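Local atomic coordinates of 2-oxoglutarate carboxylase small subunit (Hydrogenobacter thermophilus, PDB entry 7KCT), a protein that belongs to the biotin carboxylase family of ATP-grasp proteins and is modelled with bound adenosine-5'-diphosphate, bicarbonate ion and magnesium ion. Residues A[233-238]-A[305-310]; A[343-348]-A[413-418]; A[354-359]-A[424-429]; A[366-369]-A[375-378]; A[399-402]-A[406-409]. All blocks are in the same frame, centred on the assembly; numbering follows the deposited sequence.

All five contacts are largely buried, but their chemistry changes with place. Contact 1, in the ATP-grasp region, is the most polar, an arginine and a water meeting a threonine. Contacts 2 and 5 lay the same helix, 404-417, on neighbouring strands of the C-terminal sheet, and both are apolar across the interface. Contact 3 sets the 341-351/357-362 hairpin against the start of helix 427-435 with a hydrogen bond and a phenylalanine rim, and its Lys424 is exposed. Contact 4 brings a tyrosine and a histidine together beside the second subunit. Contacts 2 and 4 meet through Tyr418 and Tyr366, contacts 1 and 4 through the Glu309–Arg375 salt bridge, and contacts 2 and 3 through Thr426.

Contact 1: residues A[233-238]-A[305-310]; sequences GERDCS and HPVTEM
A buried arginine and a water both meet the hydroxyl of one helical threonine. Arg235 NH1 donates to Thr308 OG1 at 2.8 Å, with an N-H...O angle of 154°, and the oxygen lies close to the guanidinium plane. The same OG1 gives its own proton to water 1, 2.9 Å from it, and that water donates in turn to Glu234 O at 2.8 Å. Strand 229-236 and helix 305-312 are thus joined twice at a single hydroxyl, once directly and once through solvent.

The arginine chain bends at chi3 (-84°), which brings NH1 round to Thr308 OG1 and leaves the aliphatic part to pack: Arg235 CD sits 3.3 Å from Val307 CG2. His305 CA lies over one face of the guanidinium, 4.0 Å from NH1. The other polar ends of Arg235 are engaged too, NE in a salt bridge with Glu218 and NH2 in a hydrogen bond with Gln302, a residue of the ADP pocket. With Gln220 also taking a bond from NH1, the guanidinium is fixed in rotation, and its buried charge is probably balanced chiefly by Glu218, while Thr308 contributes a neutral, directional acceptor.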
# COMPACT_ATOMS: atom_id res chain seq x y z
N GLY A 233 1.90 19.97 8.46
CA GLY A 233 1.54 19.46 9.74
C GLY A 233 2.72 18.79 10.41
O GLY A 233 3.88 18.91 10.00
N GLU A 234 2.41 18.09 11.49
CA GLU A 234 3.44 17.58 12.37
C GLU A 234 3.36 16.06 12.50
O GLU A 234 2.41 15.41 12.06
CB GLU A 234 3.35 18.26 13.74
CG GLU A 234 2.40 17.67 14.74
CD GLU A 234 0.96 17.83 14.39
OE1 GLU A 234 0.16 17.34 15.20
OE2 GLU A 234 0.61 18.39 13.32
N ARG A 235 4.42 15.51 13.07
CA ARG A 235 4.51 14.10 13.40
C ARG A 235 5.02 13.99 14.82
O ARG A 235 5.88 14.77 15.25
CB ARG A 235 5.48 13.39 12.47
CG ARG A 235 5.21 13.62 10.99
CD ARG A 235 6.29 12.86 10.18
NE ARG A 235 7.57 13.57 10.01
CZ ARG A 235 7.91 14.32 8.95
NH1 ARG A 235 7.08 14.50 7.94
NH2 ARG A 235 9.12 14.86 8.90
N ASP A 236 4.55 12.98 15.52
CA ASP A 236 5.07 12.62 16.84
C ASP A 236 6.03 11.44 16.70
O ASP A 236 5.61 10.33 16.36
CB ASP A 236 3.91 12.30 17.77
CG ASP A 236 4.37 12.08 19.20
OD1 ASP A 236 5.54 11.68 19.40
OD2 ASP A 236 3.55 12.29 20.12
N CYS A 237 7.29 11.67 17.00
CA CYS A 237 8.34 10.67 16.87
C CYS A 237 8.99 10.38 18.23
O CYS A 237 10.18 10.11 18.32
CB CYS A 237 9.38 11.13 15.85
SG CYS A 237 8.61 11.71 14.29
N SER A 238 8.18 10.35 19.30
CA SER A 238 8.74 10.24 20.65
C SER A 238 9.32 8.86 20.94
O SER A 238 10.34 8.76 21.64
CB SER A 238 7.67 10.57 21.70
OG SER A 238 7.22 11.88 21.49
N HIS A 305 8.95 10.57 6.43
CA HIS A 305 8.07 11.39 5.60
C HIS A 305 6.80 10.67 5.14
O HIS A 305 5.82 11.38 4.85
CB HIS A 305 8.82 11.95 4.38
CG HIS A 305 9.08 10.96 3.29
ND1 HIS A 305 10.24 10.22 3.25
CD2 HIS A 305 8.36 10.59 2.20
CE1 HIS A 305 10.21 9.41 2.20
NE2 HIS A 305 9.07 9.60 1.55
N PRO A 306 6.75 9.34 4.99
CA PRO A 306 5.50 8.74 4.49
C PRO A 306 4.29 8.96 5.38
O PRO A 306 3.19 9.11 4.83
CB PRO A 306 5.86 7.25 4.34
CG PRO A 306 7.34 7.28 4.03
CD PRO A 306 7.86 8.37 4.97
N VAL A 307 4.41 9.05 6.71
CA VAL A 307 3.18 9.24 7.49
C VAL A 307 2.51 10.55 7.11
O VAL A 307 1.28 10.66 7.07
CB VAL A 307 3.43 9.16 9.01
CG1 VAL A 307 3.90 7.76 9.43
CG2 VAL A 307 4.36 10.25 9.54
N THR A 308 3.31 11.57 6.83
CA THR A 308 2.76 12.86 6.42
C THR A 308 2.12 12.79 5.05
O THR A 308 1.08 13.42 4.82
CB THR A 308 3.86 13.92 6.44
OG1 THR A 308 4.36 14.06 7.78
CG2 THR A 308 3.27 15.26 5.87
N GLU A 309 2.71 12.01 4.12
CA GLU A 309 2.09 11.82 2.82
C GLU A 309 0.75 11.13 2.92
O GLU A 309 -0.18 11.44 2.16
CB GLU A 309 3.01 11.02 1.88
CG GLU A 309 4.37 11.61 1.69
CD GLU A 309 5.25 10.75 0.76
OE1 GLU A 309 5.09 9.50 0.68
OE2 GLU A 309 6.08 11.34 0.05
N MET A 310 0.61 10.21 3.87
CA MET A 310 -0.66 9.48 3.93
C MET A 310 -1.82 10.36 4.44
O MET A 310 -2.96 10.11 4.09
CB MET A 310 -0.54 8.24 4.80
CG MET A 310 0.66 7.37 4.45
SD MET A 310 0.38 6.49 2.91
CE MET A 310 -0.55 5.16 3.67
O HOH W 1 2.40 15.68 9.24

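Contact 2: residues A[343-348]-A[413-418]; sequences IECRIN and SALETY. With ADP (adenosine-5'-diphosphate), chain D.
Ile347 and Leu415 meet methyl to methyl, CD1 to CD2 at 4.0 Å, their side chains sliding past each other in opposite directions. Two residues earlier, on the same face of the strand, Cys345 SG lies 4.4 Å from Leu415 CD1, so the two branches of one leucine serve two strand residues. Just past the helix, the ring of Tyr418 comes in obliquely, its CE2 4.4 Å from Ile347 CG1. Leu415 reaches the strand because its CG stands anti to the carbonyl carbon (chi1 -74°). No hydrogen bond crosses between the segments.

The next shell sets these groups in place. Tyr418 OH bonds to Tyr366 OH. Within segment 413-418, Ala414 O accepts both Thr417 N and Thr417 OG1, each at 3.0 Å and both from one face of the carbonyl plane. Thr417 OG1 also meets Arg28 of the second subunit.

From the opposite face of the strand Arg346 extends toward the nucleotide. Its NH2 donates to ADP O3A at 2.9 Å and its NH1 to ADP O1A at 3.1 Å, while Glu248 and Glu304 form salt bridges to its NE and NH2 and hold the guanidinium in line. This strand of the biotin carboxylase C-terminal domain packs on a helix with one face and supplies an arginine to the ADP pocket with the other.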
# COMPACT_ATOMS: atom_id res chain seq x y z
N ILE A 343 0.64 5.63 10.93
CA ILE A 343 1.69 5.16 11.81
C ILE A 343 2.72 4.47 10.94
O ILE A 343 2.37 3.71 10.04
CB ILE A 343 1.13 4.18 12.87
CG1 ILE A 343 -0.04 4.76 13.65
CG2 ILE A 343 2.19 3.80 13.88
CD1 ILE A 343 -0.69 3.76 14.65
N GLU A 344 3.99 4.72 11.24
CA GLU A 344 5.13 4.07 10.63
C GLU A 344 5.94 3.37 11.69
O GLU A 344 6.29 3.95 12.73
CB GLU A 344 6.02 5.09 9.87
CG GLU A 344 7.43 4.53 9.51
CD GLU A 344 8.29 5.48 8.67
OE1 GLU A 344 9.31 6.06 9.14
OE2 GLU A 344 7.97 5.62 7.48
N CYS A 345 6.34 2.14 11.40
CA CYS A 345 7.25 1.39 12.24
C CYS A 345 8.49 1.05 11.44
O CYS A 345 8.39 0.60 10.30
CB CYS A 345 6.59 0.14 12.80
SG CYS A 345 5.19 0.43 13.90
N ARG A 346 9.65 1.29 12.04
CA ARG A 346 10.92 0.93 11.43
C ARG A 346 11.20 -0.52 11.74
O ARG A 346 11.24 -0.90 12.92
CB ARG A 346 12.06 1.80 11.94
CG ARG A 346 11.74 3.26 11.78
CD ARG A 346 13.00 4.05 11.75
NE ARG A 346 12.75 5.48 11.71
CZ ARG A 346 13.72 6.36 11.63
NH1 ARG A 346 14.97 5.90 11.55
NH2 ARG A 346 13.46 7.67 11.66
N ILE A 347 11.36 -1.32 10.70
CA ILE A 347 11.71 -2.73 10.82
C ILE A 347 13.22 -2.79 10.66
O ILE A 347 13.73 -2.71 9.54
CB ILE A 347 11.04 -3.60 9.76
CG1 ILE A 347 9.59 -3.23 9.57
CG2 ILE A 347 11.24 -5.04 10.09
CD1 ILE A 347 8.81 -3.42 10.71
N ASN A 348 13.94 -2.91 11.78
CA ASN A 348 15.39 -2.92 11.77
C ASN A 348 15.90 -4.32 12.04
O ASN A 348 15.26 -5.11 12.76
CB ASN A 348 15.98 -1.97 12.83
CG ASN A 348 15.55 -0.54 12.66
OD1 ASN A 348 15.48 -0.02 11.55
ND2 ASN A 348 15.27 0.13 13.77
N SER A 413 -1.82 -5.80 13.10
CA SER A 413 -2.16 -6.91 12.21
C SER A 413 -1.19 -7.05 11.05
O SER A 413 -0.95 -8.16 10.57
CB SER A 413 -3.58 -6.74 11.66
OG SER A 413 -4.51 -6.82 12.71
N ALA A 414 -0.74 -5.93 10.50
CA ALA A 414 0.28 -5.96 9.46
C ALA A 414 1.57 -6.54 10.01
O ALA A 414 2.14 -7.47 9.41
CB ALA A 414 0.50 -4.55 8.91
N LEU A 415 1.99 -6.10 11.19
CA LEU A 415 3.23 -6.58 11.80
C LEU A 415 3.18 -8.08 12.10
O LEU A 415 4.18 -8.80 11.94
CB LEU A 415 3.47 -5.81 13.09
CG LEU A 415 3.94 -4.37 13.07
CD1 LEU A 415 3.78 -3.73 14.44
CD2 LEU A 415 5.40 -4.31 12.60
N GLU A 416 2.05 -8.55 12.59
CA GLU A 416 1.90 -9.97 12.90
C GLU A 416 2.00 -10.83 11.66
O GLU A 416 2.27 -12.02 11.77
CB GLU A 416 0.57 -10.17 13.61
CG GLU A 416 0.61 -9.82 15.10
CD GLU A 416 -0.81 -9.70 15.67
OE1 GLU A 416 -1.78 -9.66 14.89
OE2 GLU A 416 -0.96 -9.56 16.90
N THR A 417 1.80 -10.27 10.48
CA THR A 417 1.91 -11.07 9.26
C THR A 417 3.19 -10.84 8.47
O THR A 417 3.42 -11.51 7.47
CB THR A 417 0.69 -10.83 8.36
OG1 THR A 417 0.73 -9.51 7.81
CG2 THR A 417 -0.58 -11.03 9.12
N TYR A 418 4.07 -9.95 8.93
CA TYR A 418 5.32 -9.67 8.26
C TYR A 418 6.35 -10.71 8.70
O TYR A 418 6.87 -10.65 9.82
CB TYR A 418 5.78 -8.25 8.61
CG TYR A 418 6.68 -7.56 7.58
CD1 TYR A 418 7.57 -8.27 6.78
CD2 TYR A 418 6.62 -6.18 7.41
CE1 TYR A 418 8.37 -7.62 5.85
CE2 TYR A 418 7.44 -5.52 6.52
CZ TYR A 418 8.31 -6.23 5.73
OH TYR A 418 9.09 -5.53 4.82
PB ADP D . 15.51 10.87 10.41
O1B ADP D . 15.41 10.91 8.90
O2B ADP D . 14.30 11.06 11.30
O3B ADP D . 16.78 11.43 10.98
PA ADP D . 17.29 8.75 11.37
O1A ADP D . 17.68 7.32 11.43
O2A ADP D . 17.84 9.81 12.32
O3A ADP D . 15.82 9.11 10.91
O5' ADP D . 18.43 9.24 9.83
C5' ADP D . 18.72 8.06 8.97
C4' ADP D . 20.12 7.95 8.57
O4' ADP D . 20.84 9.17 8.52
C3' ADP D . 20.74 7.01 9.76
O3' ADP D . 21.62 6.18 9.22
C2' ADP D . 21.36 8.18 10.61
O2' ADP D . 22.48 7.81 11.26
C1' ADP D . 21.85 9.05 9.41
N9 ADP D . 22.01 10.53 9.72
C8 ADP D . 21.10 11.42 10.32
N7 ADP D . 21.59 12.68 10.46
C5 ADP D . 22.85 12.61 9.90
C6 ADP D . 23.85 13.59 9.76
N6 ADP D . 23.64 14.88 10.20
N1 ADP D . 25.05 13.27 9.17
C2 ADP D . 25.18 11.94 8.78
N3 ADP D . 24.32 10.90 8.86
C4 ADP D . 23.14 11.28 9.43

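Contact 3: residues A[354-359]-A[424-429]; sequences KGFAPS and KTTIPL
Ser359 and Phe356 each lose about 49 Å² to segment 424-429, and they do it by different means. Ser359 works through its hydroxyl: Lys424 N donates to OG at 2.8 Å with an N-H...O angle of 158°. The oxygen is placed there by chi1 of -175°, which swings it anti to the serine's own nitrogen. Lys424, the third large contributor, also touches with its backbone O and with CB, which is 3.5 Å from Ser359 OG. The rest of the chain bends at chi2 and chi4 and leads away, and its NZ makes a salt bridge with Asp351.

Segment 354-359 belongs to the beta-hairpin formed by the consecutive antiparallel strands 341-351 and 357-362, and segment 424-429 enters helix 427-435. Thr425, ahead of the turn into that helix, makes a capping bond, its OG1 accepting Ile427 N at 3.1 Å. The neighbouring Thr426 turns its hydroxyl to Arg346 O and Asn348 N, bonding the helix start to the longer hairpin strand.

Phe356, at the end of the hairpin turn, presents the rim of its ring to the helix. Leu429 CD2 is 3.8 Å from CZ, near the ring plane, with the two side chains crossing at about a right angle. Thr426 CG2 meets the same rim more loosely, 4.4 Å from Phe356 CE1.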
# COMPACT_ATOMS: atom_id res chain seq x y z
N LYS A 354 18.88 -7.61 23.29
CA LYS A 354 20.32 -7.42 23.53
C LYS A 354 20.71 -5.98 23.21
O LYS A 354 21.67 -5.74 22.47
CB LYS A 354 21.17 -8.46 22.80
CG LYS A 354 20.87 -9.91 23.28
N GLY A 355 19.99 -5.01 23.78
CA GLY A 355 20.35 -3.62 23.60
C GLY A 355 20.21 -3.10 22.18
O GLY A 355 20.88 -2.12 21.81
N PHE A 356 19.34 -3.71 21.38
CA PHE A 356 19.20 -3.31 19.97
C PHE A 356 20.52 -3.41 19.22
O PHE A 356 20.80 -2.59 18.35
CB PHE A 356 18.66 -1.89 19.84
CG PHE A 356 17.27 -1.70 20.32
CD1 PHE A 356 16.19 -1.90 19.47
CD2 PHE A 356 17.03 -1.30 21.63
CE1 PHE A 356 14.89 -1.70 19.91
CE2 PHE A 356 15.73 -1.12 22.08
CZ PHE A 356 14.66 -1.32 21.23
N ALA A 357 21.34 -4.39 19.57
CA ALA A 357 22.56 -4.60 18.83
C ALA A 357 22.23 -5.06 17.41
O ALA A 357 21.33 -5.88 17.23
CB ALA A 357 23.40 -5.67 19.52
N PRO A 358 22.94 -4.56 16.40
CA PRO A 358 22.65 -5.00 15.02
C PRO A 358 22.78 -6.51 14.82
O PRO A 358 23.64 -7.18 15.41
CB PRO A 358 23.69 -4.24 14.17
CG PRO A 358 24.56 -3.43 15.17
CD PRO A 358 23.83 -3.39 16.46
N SER A 359 21.89 -7.06 13.97
CA SER A 359 21.78 -8.51 13.72
C SER A 359 22.27 -8.75 12.29
O SER A 359 21.56 -8.43 11.32
CB SER A 359 20.35 -9.01 13.93
OG SER A 359 20.21 -10.42 13.82
N LYS A 424 17.57 -11.28 13.54
CA LYS A 424 16.66 -10.79 14.53
C LYS A 424 16.15 -9.43 14.06
O LYS A 424 16.86 -8.72 13.42
CB LYS A 424 17.38 -10.62 15.84
CG LYS A 424 17.05 -11.63 16.89
CD LYS A 424 17.73 -12.93 16.65
CE LYS A 424 17.65 -13.82 17.89
NZ LYS A 424 18.89 -13.67 18.68
N THR A 425 14.93 -9.08 14.38
CA THR A 425 14.40 -7.78 13.98
C THR A 425 13.62 -7.11 15.12
O THR A 425 13.33 -7.73 16.08
CB THR A 425 13.47 -7.86 12.70
OG1 THR A 425 12.19 -8.31 13.05
CG2 THR A 425 14.01 -8.66 11.57
N THR A 426 13.10 -5.90 14.89
CA THR A 426 12.25 -5.21 15.84
C THR A 426 10.79 -5.63 15.77
O THR A 426 9.99 -5.10 16.56
CB THR A 426 12.30 -3.70 15.60
OG1 THR A 426 12.05 -3.47 14.21
CG2 THR A 426 13.64 -3.14 15.96
N ILE A 427 10.39 -6.55 14.88
CA ILE A 427 8.96 -6.83 14.69
C ILE A 427 8.29 -7.29 15.98
O ILE A 427 7.24 -6.73 16.34
CB ILE A 427 8.77 -7.83 13.54
CG1 ILE A 427 9.05 -7.13 12.22
CG2 ILE A 427 7.36 -8.43 13.58
CD1 ILE A 427 9.15 -8.07 11.01
N PRO A 428 8.81 -8.26 16.72
CA PRO A 428 8.09 -8.68 17.94
C PRO A 428 7.93 -7.54 18.96
O PRO A 428 6.87 -7.40 19.59
CB PRO A 428 8.94 -9.82 18.49
CG PRO A 428 9.80 -10.32 17.30
CD PRO A 428 9.99 -9.10 16.43
N LEU A 429 8.96 -6.71 19.14
CA LEU A 429 8.80 -5.55 20.03
C LEU A 429 7.72 -4.62 19.52
O LEU A 429 6.92 -4.10 20.30
CB LEU A 429 10.14 -4.80 20.15
CG LEU A 429 10.10 -3.43 20.80
CD1 LEU A 429 10.14 -3.62 22.32
CD2 LEU A 429 11.25 -2.59 20.32

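Contact 4: residues A[366-369]-A[375-378]; sequences YYVP and RVEH
This is a mainly side-chain contact between strand 366-367 with the loop after it and strand 374-378, elements close in sequence that pair with different partners, and it sits at the subunit interface of the biotin carboxylase C-terminal domain. Strand 366-367 pairs antiparallel with 419-420, whereas 374-378 is bonded to 393-401 in the large antiparallel sheet. What joins them here is a tyrosine–histidine bond beside a valine pair.

Tyr366 OH and His378 ND1 are hydrogen-bonded at 2.9 Å. The two rings meet rim to rim with planes at 13°, and neither lies over the face of the other. His378 is brought there by chi1 of 79°, which sets CG between the backbone N and the carbonyl carbon. Its far nitrogen, NE2, bonds Val368 O of the second subunit, and its ring stacks with Tyr367 of that subunit. Bonded at both nitrogens, the imidazole is fixed in rotation.

Next to the rings, Val368 splits its work between its two methyls: CG1 packs on Val376 CG2 at 3.7 Å, while CG2 approaches His378 CE1 at 3.6 Å. Val376 CG2 in turn lies 3.5 Å from Pro369 O.

Arg375 and Glu377 flank Val376 on the strand and form a salt bridge with each other, while Arg375 NH1 goes on to Glu309. Glu377 OE2 takes both NE and NH2 of Arg375, each at 2.7 Å, and it receives NE through its anti lone pair.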
# COMPACT_ATOMS: atom_id res chain seq x y z
N TYR A 366 10.89 -14.47 3.86
CA TYR A 366 10.53 -13.06 3.69
C TYR A 366 9.16 -12.98 3.04
O TYR A 366 8.99 -13.41 1.90
CB TYR A 366 11.58 -12.33 2.86
CG TYR A 366 11.46 -10.85 2.92
CD1 TYR A 366 11.81 -10.15 4.08
CD2 TYR A 366 10.98 -10.13 1.86
CE1 TYR A 366 11.71 -8.78 4.14
CE2 TYR A 366 10.84 -8.75 1.92
CZ TYR A 366 11.20 -8.08 3.07
OH TYR A 366 11.08 -6.71 3.13
N TYR A 367 8.19 -12.45 3.76
CA TYR A 367 6.87 -12.23 3.19
C TYR A 367 6.42 -10.84 3.60
O TYR A 367 6.36 -10.54 4.79
CB TYR A 367 5.85 -13.25 3.66
CG TYR A 367 4.43 -12.84 3.26
CD1 TYR A 367 3.93 -13.10 1.98
CD2 TYR A 367 3.59 -12.17 4.17
CE1 TYR A 367 2.61 -12.73 1.63
CE2 TYR A 367 2.33 -11.79 3.83
CZ TYR A 367 1.84 -12.05 2.56
OH TYR A 367 0.55 -11.68 2.28
N VAL A 368 6.09 -10.01 2.61
CA VAL A 368 5.67 -8.63 2.80
C VAL A 368 4.14 -8.54 2.90
O VAL A 368 3.44 -8.93 1.96
CB VAL A 368 6.19 -7.77 1.63
CG1 VAL A 368 5.77 -6.35 1.78
CG2 VAL A 368 7.68 -7.84 1.55
N PRO A 369 3.58 -7.96 3.96
CA PRO A 369 2.12 -7.82 4.00
C PRO A 369 1.62 -6.74 3.05
O PRO A 369 2.33 -5.81 2.70
CB PRO A 369 1.84 -7.46 5.46
CG PRO A 369 3.03 -6.64 5.82
CD PRO A 369 4.21 -7.30 5.11
N ARG A 375 1.11 0.41 3.36
CA ARG A 375 2.18 0.75 2.44
C ARG A 375 3.46 0.18 3.00
O ARG A 375 3.71 0.23 4.21
CB ARG A 375 2.26 2.29 2.25
CG ARG A 375 3.46 2.87 1.57
CD ARG A 375 3.33 4.38 1.50
NE ARG A 375 4.53 5.01 1.00
CZ ARG A 375 4.67 6.32 0.84
NH1 ARG A 375 3.68 7.16 1.16
NH2 ARG A 375 5.81 6.76 0.38
N VAL A 376 4.30 -0.34 2.12
CA VAL A 376 5.57 -0.91 2.52
C VAL A 376 6.66 -0.23 1.73
O VAL A 376 6.57 -0.16 0.49
CB VAL A 376 5.63 -2.43 2.30
CG1 VAL A 376 7.01 -2.95 2.78
CG2 VAL A 376 4.53 -3.11 3.06
N GLU A 377 7.68 0.26 2.42
CA GLU A 377 8.90 0.81 1.81
C GLU A 377 10.04 -0.15 2.14
O GLU A 377 10.42 -0.31 3.31
CB GLU A 377 9.20 2.22 2.31
CG GLU A 377 8.08 3.22 2.03
CD GLU A 377 8.10 3.81 0.59
OE1 GLU A 377 9.15 3.79 -0.14
OE2 GLU A 377 7.02 4.32 0.20
N HIS A 378 10.60 -0.80 1.12
CA HIS A 378 11.57 -1.84 1.44
C HIS A 378 12.46 -2.12 0.22
O HIS A 378 12.11 -1.80 -0.93
CB HIS A 378 10.85 -3.12 1.93
CG HIS A 378 10.27 -3.94 0.83
ND1 HIS A 378 10.51 -5.30 0.71
CD2 HIS A 378 9.51 -3.60 -0.24
CE1 HIS A 378 9.92 -5.75 -0.39
NE2 HIS A 378 9.30 -4.74 -0.98

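Contact 5: residues A[399-402]-A[406-409]; sequences VWAP and VAVD
Beside the packing of Ala401 on Ala407, Asp409 OD1 is a carboxylate oxygen gripped by two arginines, in salt bridges with Arg412 and Arg440. It lies on the side of helix 404-417 and does not reach the strand, where the contact itself carries no hydrogen bond across.

The core is a close approach of small residues. The CA atoms of Ala401 and Ala407 are 4.9 Å apart, and Ala401 CB comes against the helix backbone, 3.5 Å from Ala407 N. The same methyl meets Val406 CG1 at 3.8 Å and Ala407 CB at 4.0 Å, filling the corner between those two residues. Val406 is able to offer CG1 because that branch stands anti to the backbone N (chi1 -175°). Two residues back along the strand, Val399 CG2 lies 3.4 Å from Ala407 O, a methyl against a carbonyl oxygen.

Strand 393-401 turns here directly into helix 404-417, a tight strand-turn-helix corner in which the helix folds back over the strand it has just left. Trp400 points away from the helix, and its indole NE1 bonds Asn339 O. A polar bond does join the two elements: the Arg410 side chain, just past segment 406-409, donates through NH1 to Trp400 O. In the sheet, Val399 is backbone-bonded to Ile343 of the neighbouring strand, and the Ile343 side chain also packs on Ala407. The second subunit comes close as well, Lys318 of that chain packing on Val406.

Small side chains let Ala401 and Ala407 lie this near; the contact between the segments is apolar, and the Arg410–Trp400 O bond adds a polar tie beside it.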
# COMPACT_ATOMS: atom_id res chain seq x y z
N VAL A 399 0.95 2.50 7.87
CA VAL A 399 -0.47 2.26 7.75
C VAL A 399 -1.22 3.57 7.87
O VAL A 399 -0.70 4.58 8.36
CB VAL A 399 -1.05 1.23 8.76
CG1 VAL A 399 -0.24 -0.05 8.72
CG2 VAL A 399 -1.19 1.80 10.21
N TRP A 400 -2.45 3.54 7.38
CA TRP A 400 -3.36 4.68 7.46
C TRP A 400 -4.74 4.18 7.86
O TRP A 400 -5.16 3.10 7.43
CB TRP A 400 -3.46 5.46 6.10
CG TRP A 400 -4.50 6.61 6.18
CD1 TRP A 400 -4.27 7.90 6.54
CD2 TRP A 400 -5.90 6.53 5.92
NE1 TRP A 400 -5.44 8.64 6.52
CE2 TRP A 400 -6.46 7.80 6.15
CE3 TRP A 400 -6.74 5.51 5.48
CZ2 TRP A 400 -7.82 8.06 6.00
CZ3 TRP A 400 -8.07 5.75 5.34
CH2 TRP A 400 -8.60 7.02 5.59
N ALA A 401 -5.47 4.96 8.66
CA ALA A 401 -6.88 4.68 8.93
C ALA A 401 -7.59 5.98 9.26
O ALA A 401 -6.95 6.98 9.60
CB ALA A 401 -7.05 3.71 10.10
N PRO A 402 -8.94 5.99 9.24
CA PRO A 402 -9.65 7.24 9.59
C PRO A 402 -9.55 7.57 11.07
O PRO A 402 -9.54 8.75 11.44
CB PRO A 402 -11.11 6.97 9.17
CG PRO A 402 -11.04 5.70 8.27
CD PRO A 402 -9.87 4.92 8.85
N VAL A 406 -8.17 2.30 14.94
CA VAL A 406 -8.14 1.44 13.76
C VAL A 406 -6.74 1.42 13.17
O VAL A 406 -6.30 0.40 12.63
CB VAL A 406 -9.20 1.90 12.75
CG1 VAL A 406 -9.28 0.94 11.52
CG2 VAL A 406 -10.57 2.09 13.50
N ALA A 407 -6.02 2.55 13.26
CA ALA A 407 -4.65 2.61 12.76
C ALA A 407 -3.75 1.71 13.58
O ALA A 407 -2.93 0.96 13.02
CB ALA A 407 -4.15 4.06 12.78
N VAL A 408 -3.90 1.74 14.90
CA VAL A 408 -3.15 0.84 15.77
C VAL A 408 -3.46 -0.62 15.45
O VAL A 408 -2.54 -1.46 15.34
CB VAL A 408 -3.45 1.16 17.24
CG1 VAL A 408 -2.73 0.18 18.15
CG2 VAL A 408 -3.04 2.59 17.59
N ASP A 409 -4.75 -0.95 15.33
CA ASP A 409 -5.17 -2.33 15.02
C ASP A 409 -4.64 -2.76 13.66
O ASP A 409 -4.10 -3.87 13.51
CB ASP A 409 -6.70 -2.43 15.03
CG ASP A 409 -7.35 -2.13 16.40
OD1 ASP A 409 -6.73 -2.36 17.46
OD2 ASP A 409 -8.51 -1.70 16.40